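OxsB protein (Bacillus megaterium, PDB 5UL3) catalyses the oxidative ring contraction of dAMP to an oxetane aldehyde in oxetanocin A biosynthesis, using a [4Fe-4S] cluster, S-adenosylmethionine and cobalamin. Local coordinates at residues F320-H325 with M548-S553; S543-M548 with M578-T583; L567-G572 with A582-D587. One frame throughout, in Å; residues are numbered along the deposited sequence.

Contact 1: residues F320-H325 with M548-S553; sequences FCPRDH and MNTPYS. With SF4 (iron/sulfur cluster), chain B.
Pro322 and Thr550 mark the closest approach of the two backbones, with CA atoms 4.7 Å apart, and Phe320 faces Tyr552 at a CA spacing of 5.5 Å. Residues 320-325 have no regular secondary structure, while 548-553 leads from a non-helical start into a helix beginning at Pro551. No direct hydrogen bond joins the segments; a water bridges them instead, accepting from Arg323 N and donating to Asn549 O. Pro322 and Thr550 lie side by side and point the same way, so that Thr550 CG2 rests 3.5 Å from Pro322 CD and equally near Phe320 O. Further along the ring, Pro322 CB comes within 3.3 Å of Met548 O. Asp324 and Asn549 cross at about a right angle, OD1 of Asp324 lying 3.3 Å from Asn549 CB; the other carboxylate oxygen, OD2, is in a salt bridge with Arg328. Thr550 is the helix N-cap: its OG1 accepts from Ser553 N at 3.0 Å and is also hydrogen-bonded to Leu547 O, tying the helix start to strand 546-547, while Ser553 OG returns a bond to Thr550 O, in the carbonyl plane on a lone pair. Beyond this interface Cys321, with SG anti to the backbone N (chi1 -174°), ligates an iron of the [4Fe-4S] cluster, SG to FE3 measuring 2.2 Å. Pro322 belongs to the cobalamin site, so this short loop carries residues of both cofactor sites. The cluster loop runs between strands 305-311 and 331-332, against the start of helix 551-563, with Phe222 of helix 218-222 touching Pro322 and Asn549.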
loop_
_atom_site.group_PDB
_atom_site.type_symbol
_atom_site.label_atom_id
_atom_site.label_comp_id
_atom_site.label_asym_id
_atom_site.label_seq_id
_atom_site.Cartn_x
_atom_site.Cartn_y
_atom_site.Cartn_z
ATOM N N PHE A 320 8.911 -2.925 14.925
ATOM C CA PHE A 320 9.457 -3.105 13.590
ATOM C C PHE A 320 8.896 -2.108 12.574
ATOM O O PHE A 320 9.288 -2.145 11.405
ATOM C CB PHE A 320 9.162 -4.534 13.105
ATOM C CG PHE A 320 7.692 -4.862 13.116
ATOM C CD1 PHE A 320 6.875 -4.516 12.040
ATOM C CD2 PHE A 320 7.107 -5.464 14.231
ATOM C CE1 PHE A 320 5.517 -4.779 12.054
ATOM C CE2 PHE A 320 5.755 -5.727 14.260
ATOM C CZ PHE A 320 4.946 -5.384 13.166
ATOM N N CYS A 321 7.986 -1.236 12.980
ATOM C CA CYS A 321 7.279 -0.356 12.051
ATOM C C CYS A 321 7.730 1.088 12.265
ATOM O O CYS A 321 7.295 1.735 13.228
ATOM C CB CYS A 321 5.768 -0.498 12.281
ATOM S SG CYS A 321 4.684 0.404 11.103
ATOM N N PRO A 322 8.610 1.643 11.425
ATOM C CA PRO A 322 9.068 3.022 11.674
ATOM C C PRO A 322 7.937 4.009 11.432
ATOM O O PRO A 322 7.162 3.859 10.485
ATOM C CB PRO A 322 10.206 3.213 10.665
ATOM C CG PRO A 322 9.849 2.290 9.521
ATOM C CD PRO A 322 9.136 1.092 10.165
ATOM N N ARG A 323 7.824 5.013 12.312
ATOM C CA ARG A 323 6.723 5.961 12.227
ATOM C C ARG A 323 7.132 7.340 11.704
ATOM O O ARG A 323 6.273 8.215 11.585
ATOM C CB ARG A 323 6.034 6.089 13.598
ATOM C CG ARG A 323 5.542 4.730 14.167
ATOM C CD ARG A 323 4.706 3.931 13.123
ATOM N NE ARG A 323 3.593 4.723 12.585
ATOM C CZ ARG A 323 3.006 4.463 11.413
ATOM N NH1 ARG A 323 2.002 5.232 10.979
ATOM N NH2 ARG A 323 3.444 3.448 10.664
ATOM N N ASP A 324 8.408 7.545 11.351
ATOM C CA ASP A 324 8.893 8.901 11.088
ATOM C C ASP A 324 8.335 9.470 9.791
ATOM O O ASP A 324 8.198 10.689 9.661
ATOM C CB ASP A 324 10.419 8.919 11.035
ATOM C CG ASP A 324 11.033 8.582 12.372
ATOM O OD1 ASP A 324 11.100 7.381 12.695
ATOM O OD2 ASP A 324 11.393 9.523 13.107
ATOM N N HIS A 325 8.004 8.610 8.836
ATOM C CA HIS A 325 7.486 9.059 7.546
ATOM C C HIS A 325 5.957 9.095 7.529
ATOM O O HIS A 325 5.360 10.043 6.993
ATOM C CB HIS A 325 8.043 8.143 6.447
ATOM C CG HIS A 325 7.601 8.498 5.047
ATOM N ND1 HIS A 325 7.937 9.687 4.430
ATOM C CD2 HIS A 325 6.862 7.806 4.149
ATOM C CE1 HIS A 325 7.409 9.714 3.217
ATOM N NE2 HIS A 325 6.766 8.579 3.016
ATOM N N MET A 548 15.187 1.061 8.997
ATOM C CA MET A 548 15.747 2.227 9.662
ATOM C C MET A 548 14.694 2.878 10.552
ATOM O O MET A 548 13.486 2.771 10.308
ATOM C CB MET A 548 16.259 3.245 8.629
ATOM C CG MET A 548 17.346 2.717 7.698
ATOM S SD MET A 548 17.750 3.894 6.372
ATOM C CE MET A 548 18.254 5.318 7.341
ATOM N N ASN A 549 15.163 3.542 11.607
ATOM C CA ASN A 549 14.335 4.373 12.480
ATOM C C ASN A 549 13.313 3.574 13.279
ATOM O O ASN A 549 12.288 4.126 13.698
ATOM C CB ASN A 549 13.619 5.476 11.688
ATOM C CG ASN A 549 14.586 6.461 11.073
ATOM O OD1 ASN A 549 15.587 6.829 11.690
ATOM N ND2 ASN A 549 14.303 6.883 9.848
ATOM N N THR A 550 13.571 2.274 13.516
ATOM C CA THR A 550 12.648 1.460 14.283
ATOM C C THR A 550 13.131 1.283 15.718
ATOM O O THR A 550 14.335 1.181 15.966
ATOM C CB THR A 550 12.507 0.069 13.663
ATOM O OG1 THR A 550 13.811 -0.516 13.504
ATOM C CG2 THR A 550 11.776 0.153 12.320
ATOM N N PRO A 551 12.189 1.195 16.661
ATOM C CA PRO A 551 12.551 0.735 18.010
ATOM C C PRO A 551 13.310 -0.573 18.003
ATOM O O PRO A 551 14.224 -0.757 18.817
ATOM C CB PRO A 551 11.182 0.597 18.699
ATOM C CG PRO A 551 10.321 1.593 18.019
ATOM C CD PRO A 551 10.762 1.535 16.566
ATOM N N TYR A 552 12.963 -1.495 17.100
ATOM C CA TYR A 552 13.658 -2.780 17.078
ATOM C C TYR A 552 15.131 -2.617 16.713
ATOM O O TYR A 552 15.992 -3.307 17.274
ATOM C CB TYR A 552 12.968 -3.750 16.117
ATOM C CG TYR A 552 13.320 -5.211 16.368
ATOM C CD1 TYR A 552 14.443 -5.786 15.782
ATOM C CD2 TYR A 552 12.525 -6.009 17.188
ATOM C CE1 TYR A 552 14.776 -7.124 16.002
ATOM C CE2 TYR A 552 12.852 -7.343 17.423
ATOM C CZ TYR A 552 13.976 -7.890 16.825
ATOM O OH TYR A 552 14.326 -9.202 17.039
ATOM N N SER A 553 15.452 -1.721 15.771
ATOM C CA SER A 553 16.860 -1.496 15.450
ATOM C C SER A 553 17.606 -0.957 16.664
ATOM O O SER A 553 18.745 -1.361 16.934
ATOM C CB SER A 553 17.017 -0.542 14.260
ATOM O OG SER A 553 16.580 0.780 14.556
HETATM FE FE1 SF4 B . 1.843 -1.468 14.188
HETATM FE FE2 SF4 B . 0.337 -1.622 11.934
HETATM FE FE3 SF4 B . 2.690 -0.123 12.010
HETATM FE FE4 SF4 B . 0.476 0.756 13.351
HETATM S S1 SF4 B . 0.693 0.509 11.067
HETATM S S2 SF4 B . 2.625 0.705 14.164
HETATM S S3 SF4 B . -0.388 -1.246 14.084
HETATM S S4 SF4 B . 2.466 -2.412 12.218
HETATM O O HOH W 1 9.501 5.166 14.547
#

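Contact 2: residues S543-M548 with M578-T583; sequences SMEILM and MGRYAT. With EDO (1,2-ethanediol), chain Y.
Glu545 and Arg580 reach across a short, weakly bonded two-stranded antiparallel ribbon, 546-547 against 580-581, entered through a G1 beta bulge in which Gly579 and Arg580 both face Asp575. Their salt bridge runs from Glu545 OE1 to Arg580 NH1 at 2.9 Å, with carboxylate and guanidinium planes turned 60° apart, so a single nitrogen makes the approach rather than a flat, two-pronged pairing. Arg580 is extended from CG to NE, which takes NH1 to Glu545 OE1, and Met578 CE lies above one face of the guanidinium, offset toward its rim. Glu545 is an S-adenosylmethionine-binding residue and also lines the cobalamin pocket; the salt bridge could therefore help to position its carboxylate in this state. Nearer the backbone, Leu547 CD2 packs 3.6 Å from Arg580 CB, although Leu547 and Arg580 form a non-hydrogen-bonded pair whose side chains diverge. The Tyr581 ring has Ile546 O and Leu547 O at its edge, near its plane, while its CE2 approaches Met548 CA to 3.9 Å. Ile546 crosses Thr583 at about a right angle: with CG1 anti to the carbonyl carbon (chi1 -55°) and the chain extended beyond it, CD1 reaches 3.5 Å from Thr583 OG1. The backbones are joined beside these side chains. Tyr581 N donates to Ile546 O over 2.8 Å, and a water accepting from Ile546 N donates to Tyr581 O. At the bulge, where Gly579 adopts a positive phi of 56°, Met548 CG packs 3.4 Å from Gly579 O, the same oxygen that accepts from Met548 N at 2.9 Å.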
loop_
_atom_site.group_PDB
_atom_site.type_symbol
_atom_site.label_atom_id
_atom_site.label_comp_id
_atom_site.label_asym_id
_atom_site.label_seq_id
_atom_site.Cartn_x
_atom_site.Cartn_y
_atom_site.Cartn_z
ATOM N N SER A 543 11.358 -14.034 8.119
ATOM C CA SER A 543 12.297 -13.522 9.110
ATOM C C SER A 543 12.252 -12.005 9.156
ATOM O O SER A 543 11.993 -11.333 8.145
ATOM C CB SER A 543 13.732 -13.957 8.817
ATOM O OG SER A 543 13.867 -15.351 8.972
ATOM N N MET A 544 12.519 -11.473 10.343
ATOM C CA MET A 544 12.454 -10.039 10.577
ATOM C C MET A 544 13.435 -9.294 9.685
ATOM O O MET A 544 14.614 -9.657 9.592
ATOM C CB MET A 544 12.762 -9.733 12.043
ATOM C CG MET A 544 12.836 -8.237 12.364
ATOM S SD MET A 544 11.252 -7.385 12.278
ATOM C CE MET A 544 10.370 -8.089 13.659
ATOM N N GLU A 545 12.927 -8.269 9.009
ATOM C CA GLU A 545 13.733 -7.308 8.271
ATOM C C GLU A 545 13.662 -6.006 9.050
ATOM O O GLU A 545 12.570 -5.480 9.294
ATOM C CB GLU A 545 13.230 -7.145 6.831
ATOM C CG GLU A 545 13.522 -8.368 5.977
ATOM C CD GLU A 545 12.805 -8.347 4.638
ATOM O OE1 GLU A 545 12.207 -7.304 4.291
ATOM O OE2 GLU A 545 12.837 -9.383 3.939
ATOM N N ILE A 546 14.813 -5.516 9.485
ATOM C CA ILE A 546 14.877 -4.420 10.439
ATOM C C ILE A 546 15.036 -3.125 9.660
ATOM O O ILE A 546 16.088 -2.874 9.058
ATOM C CB ILE A 546 16.016 -4.627 11.443
ATOM C CG1 ILE A 546 15.857 -5.993 12.115
ATOM C CG2 ILE A 546 16.017 -3.516 12.472
ATOM C CD1 ILE A 546 16.949 -6.329 13.115
ATOM N N LEU A 547 13.989 -2.303 9.656
ATOM C CA LEU A 547 14.055 -1.068 8.895
ATOM C C LEU A 547 14.760 0.012 9.703
ATOM O O LEU A 547 14.914 -0.087 10.925
ATOM C CB LEU A 547 12.652 -0.597 8.495
ATOM C CG LEU A 547 11.816 -1.474 7.559
ATOM C CD1 LEU A 547 10.519 -0.770 7.212
ATOM C CD2 LEU A 547 12.578 -1.843 6.294
ATOM N N MET A 548 15.187 1.061 8.997
ATOM C CA MET A 548 15.747 2.227 9.662
ATOM C C MET A 548 14.694 2.878 10.552
ATOM O O MET A 548 13.486 2.771 10.308
ATOM C CB MET A 548 16.259 3.245 8.629
ATOM C CG MET A 548 17.346 2.717 7.698
ATOM S SD MET A 548 17.750 3.894 6.372
ATOM C CE MET A 548 18.254 5.318 7.341
ATOM N N MET A 578 17.151 0.005 0.264
ATOM C CA MET A 578 16.088 -0.770 0.889
ATOM C C MET A 578 15.674 -0.230 2.250
ATOM O O MET A 578 14.803 -0.826 2.901
ATOM C CB MET A 578 16.507 -2.241 1.011
ATOM C CG MET A 578 16.634 -2.959 -0.333
ATOM S SD MET A 578 15.157 -2.807 -1.381
ATOM C CE MET A 578 13.892 -3.575 -0.368
ATOM N N GLY A 579 16.258 0.882 2.692
ATOM C CA GLY A 579 15.862 1.501 3.948
ATOM C C GLY A 579 15.951 0.589 5.151
ATOM O O GLY A 579 15.142 0.721 6.083
ATOM N N ARG A 580 16.915 -0.332 5.166
ATOM C CA ARG A 580 16.932 -1.347 6.209
ATOM C C ARG A 580 18.354 -1.793 6.503
ATOM O O ARG A 580 19.264 -1.646 5.684
ATOM C CB ARG A 580 16.087 -2.567 5.829
ATOM C CG ARG A 580 16.691 -3.448 4.744
ATOM C CD ARG A 580 15.665 -4.479 4.276
ATOM N NE ARG A 580 16.164 -5.329 3.196
ATOM C CZ ARG A 580 15.383 -6.031 2.380
ATOM N NH1 ARG A 580 14.062 -5.982 2.515
ATOM N NH2 ARG A 580 15.920 -6.780 1.428
ATOM N N TYR A 581 18.518 -2.357 7.689
ATOM C CA TYR A 581 19.776 -2.931 8.129
ATOM C C TYR A 581 19.837 -4.398 7.734
ATOM O O TYR A 581 18.808 -5.054 7.551
ATOM C CB TYR A 581 19.927 -2.815 9.646
ATOM C CG TYR A 581 19.965 -1.413 10.196
ATOM C CD1 TYR A 581 21.152 -0.688 10.222
ATOM C CD2 TYR A 581 18.822 -0.817 10.723
ATOM C CE1 TYR A 581 21.202 0.592 10.740
ATOM C CE2 TYR A 581 18.862 0.469 11.244
ATOM C CZ TYR A 581 20.058 1.165 11.252
ATOM O OH TYR A 581 20.110 2.440 11.771
ATOM N N ALA A 582 21.058 -4.901 7.590
ATOM C CA ALA A 582 21.314 -6.330 7.481
ATOM C C ALA A 582 21.859 -6.785 8.831
ATOM O O ALA A 582 22.886 -6.276 9.287
ATOM C CB ALA A 582 22.291 -6.625 6.346
ATOM N N THR A 583 21.150 -7.708 9.483
ATOM C CA THR A 583 21.351 -8.002 10.899
ATOM C C THR A 583 21.450 -9.502 11.133
ATOM O O THR A 583 20.621 -10.269 10.627
ATOM C CB THR A 583 20.197 -7.439 11.745
ATOM O OG1 THR A 583 19.908 -6.091 11.340
ATOM C CG2 THR A 583 20.543 -7.466 13.243
HETATM C C1 EDO Y . 8.737 -7.446 8.363
HETATM O O1 EDO Y . 9.996 -8.125 8.293
HETATM C C2 EDO Y . 8.874 -6.215 9.247
HETATM O O2 EDO Y . 9.960 -5.406 8.788
HETATM O O HOH W 2 17.509 -6.858 8.962
#

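Contact 3: residues L567-G572 with A582-D587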
loop_
_atom_site.group_PDB
_atom_site.type_symbol
_atom_site.label_atom_id
_atom_site.label_comp_id
_atom_site.label_asym_id
_atom_site.label_seq_id
_atom_site.Cartn_x
_atom_site.Cartn_y
_atom_site.Cartn_z
ATOM N N LEU A 567 26.048 -7.442 15.705
ATOM C CA LEU A 567 24.903 -8.046 15.041
ATOM C C LEU A 567 24.532 -7.360 13.738
ATOM O O LEU A 567 24.088 -8.032 12.807
ATOM C CB LEU A 567 23.682 -8.039 15.971
ATOM C CG LEU A 567 23.796 -8.838 17.271
ATOM C CD1 LEU A 567 22.591 -8.600 18.169
ATOM C CD2 LEU A 567 23.966 -10.322 16.992
ATOM N N ILE A 568 24.705 -6.046 13.646
ATOM C CA ILE A 568 24.367 -5.301 12.436
ATOM C C ILE A 568 25.585 -5.282 11.523
ATOM O O ILE A 568 26.616 -4.692 11.861
ATOM C CB ILE A 568 23.899 -3.876 12.769
ATOM C CG1 ILE A 568 22.694 -3.918 13.712
ATOM C CG2 ILE A 568 23.550 -3.121 11.486
ATOM C CD1 ILE A 568 22.178 -2.554 14.126
ATOM N N MET A 569 25.459 -5.915 10.359
ATOM C CA MET A 569 26.545 -6.009 9.394
ATOM C C MET A 569 26.706 -4.677 8.652
ATOM O O MET A 569 26.139 -3.649 9.037
ATOM C CB MET A 569 26.291 -7.177 8.447
ATOM C CG MET A 569 25.983 -8.486 9.168
ATOM S SD MET A 569 27.178 -8.866 10.474
ATOM C CE MET A 569 28.682 -9.057 9.514
ATOM N N ASN A 570 27.497 -4.686 7.573
ATOM C CA ASN A 570 27.812 -3.474 6.811
ATOM C C ASN A 570 28.360 -2.385 7.735
ATOM O O ASN A 570 28.112 -1.191 7.549
ATOM C CB ASN A 570 26.588 -2.987 6.025
ATOM C CG ASN A 570 26.930 -1.927 4.977
ATOM O OD1 ASN A 570 28.100 -1.699 4.661
ATOM N ND2 ASN A 570 25.898 -1.277 4.434
ATOM N N ASP A 571 29.114 -2.816 8.750
ATOM C CA ASP A 571 29.708 -1.921 9.744
ATOM C C ASP A 571 28.653 -1.015 10.370
ATOM O O ASP A 571 28.864 0.184 10.565
ATOM C CB ASP A 571 30.852 -1.105 9.136
ATOM C CG ASP A 571 32.116 -1.932 8.939
ATOM O OD1 ASP A 571 32.574 -2.569 9.913
ATOM O OD2 ASP A 571 32.646 -1.951 7.807
ATOM N N GLY A 572 27.501 -1.603 10.694
ATOM C CA GLY A 572 26.414 -0.887 11.325
ATOM C C GLY A 572 25.621 0.023 10.411
ATOM O O GLY A 572 24.650 0.638 10.869
ATOM N N ALA A 582 21.058 -4.901 7.590
ATOM C CA ALA A 582 21.314 -6.330 7.481
ATOM C C ALA A 582 21.859 -6.785 8.831
ATOM O O ALA A 582 22.886 -6.276 9.287
ATOM C CB ALA A 582 22.291 -6.625 6.346
ATOM N N THR A 583 21.150 -7.708 9.483
ATOM C CA THR A 583 21.351 -8.002 10.899
ATOM C C THR A 583 21.450 -9.502 11.133
ATOM O O THR A 583 20.621 -10.269 10.627
ATOM C CB THR A 583 20.197 -7.439 11.745
ATOM O OG1 THR A 583 19.908 -6.091 11.340
ATOM C CG2 THR A 583 20.543 -7.466 13.243
ATOM N N SER A 584 22.449 -9.915 11.911
ATOM C CA SER A 584 22.603 -11.309 12.302
ATOM C C SER A 584 21.808 -11.593 13.574
ATOM O O SER A 584 21.367 -10.685 14.281
ATOM C CB SER A 584 24.079 -11.655 12.510
ATOM O OG SER A 584 24.832 -11.464 11.325
ATOM N N PHE A 585 21.627 -12.881 13.861
ATOM C CA PHE A 585 20.849 -13.318 15.014
ATOM C C PHE A 585 21.749 -13.482 16.230
ATOM O O PHE A 585 22.858 -14.006 16.120
ATOM C CB PHE A 585 20.154 -14.651 14.722
ATOM C CG PHE A 585 18.981 -14.537 13.778
ATOM C CD1 PHE A 585 19.168 -14.197 12.446
ATOM C CD2 PHE A 585 17.703 -14.796 14.226
ATOM C CE1 PHE A 585 18.086 -14.093 11.575
ATOM C CE2 PHE A 585 16.607 -14.690 13.372
ATOM C CZ PHE A 585 16.806 -14.341 12.037
ATOM N N VAL A 586 21.243 -13.061 17.392
ATOM C CA VAL A 586 21.999 -13.207 18.631
ATOM C C VAL A 586 22.107 -14.677 19.028
ATOM O O VAL A 586 23.074 -15.076 19.693
ATOM C CB VAL A 586 21.370 -12.356 19.750
ATOM C CG1 VAL A 586 20.087 -12.996 20.280
ATOM C CG2 VAL A 586 22.373 -12.144 20.880
ATOM N N ASP A 587 21.141 -15.502 18.620
ATOM C CA ASP A 587 21.172 -16.947 18.836
ATOM C C ASP A 587 21.556 -17.614 17.514
ATOM O O ASP A 587 20.765 -17.626 16.566
ATOM C CB ASP A 587 19.810 -17.417 19.353
ATOM C CG ASP A 587 19.761 -18.900 19.670
ATOM O OD1 ASP A 587 20.169 -19.727 18.826
ATOM O OD2 ASP A 587 19.268 -19.239 20.763
HETATM O O HOH W 3 23.406 -3.142 7.849
#
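Leu567, Ile568 and Met569 run beside Ser584, Thr583 and Ala582 in that order, bridged by two backbone hydrogen bonds, Ser584 N to Leu567 O at 2.7 Å and Met569 N to Ala582 O at 2.8 Å, and closest at the Ile568-Thr583 pair, whose CA atoms are 4.3 Å apart. Side chains then divide along the interface. Ile568 and Thr583 lie side by side and point the same way, with CG1 of Ile568 and CG2 of Thr583 4.2 Å apart, both leaning on Val556 of helix 551-563. This is a single beta bridge, with neither segment forming a regular strand: it ties the loop after helix 551-563 to the loop that leads into helix 588-617, which Asp587 N-caps through Asn590 N. Leu567 extends its CD2 branch to 3.9 Å from Val586 CA, and CD1 faces Val586 CB. Ser584 O, buried here, has no polar partner in the model and lies 3.8 Å from Leu567 CD2. On the exposed flank Met569 folds back, bent at chi2 (-49°), which sets SD 3.6 Å from Ser584 OG in the conformer described. A water accepts from Ala582 N and lies within hydrogen-bonding reach of Met569 O, to which it can donate.

In the fold
Contact 1 is the buried one, beside the iron-sulfur cluster and cobalamin; contacts 2 and 3 are partly buried and step outward: the centre of contact 3 lies about 28 Å from the centre of the chain, against about 17 Å for contact 1. Contacts 1 and 2 share Met548, and their centres are about 10 Å apart; Phe320 packs on Met544, while Ser553 packs on Ile546 and Tyr581. Contacts 2 and 3 share Ala582 and Thr583, and Tyr581 touches Ile568 and Gly572. Helix 551-563 therefore borders all three. Their chemistry differs: contact 1 relies on apolar packing and a water, contact 2 adds a salt bridge to backbone pairing, and contact 3 joins two loops by backbone bonds and a small apolar patch.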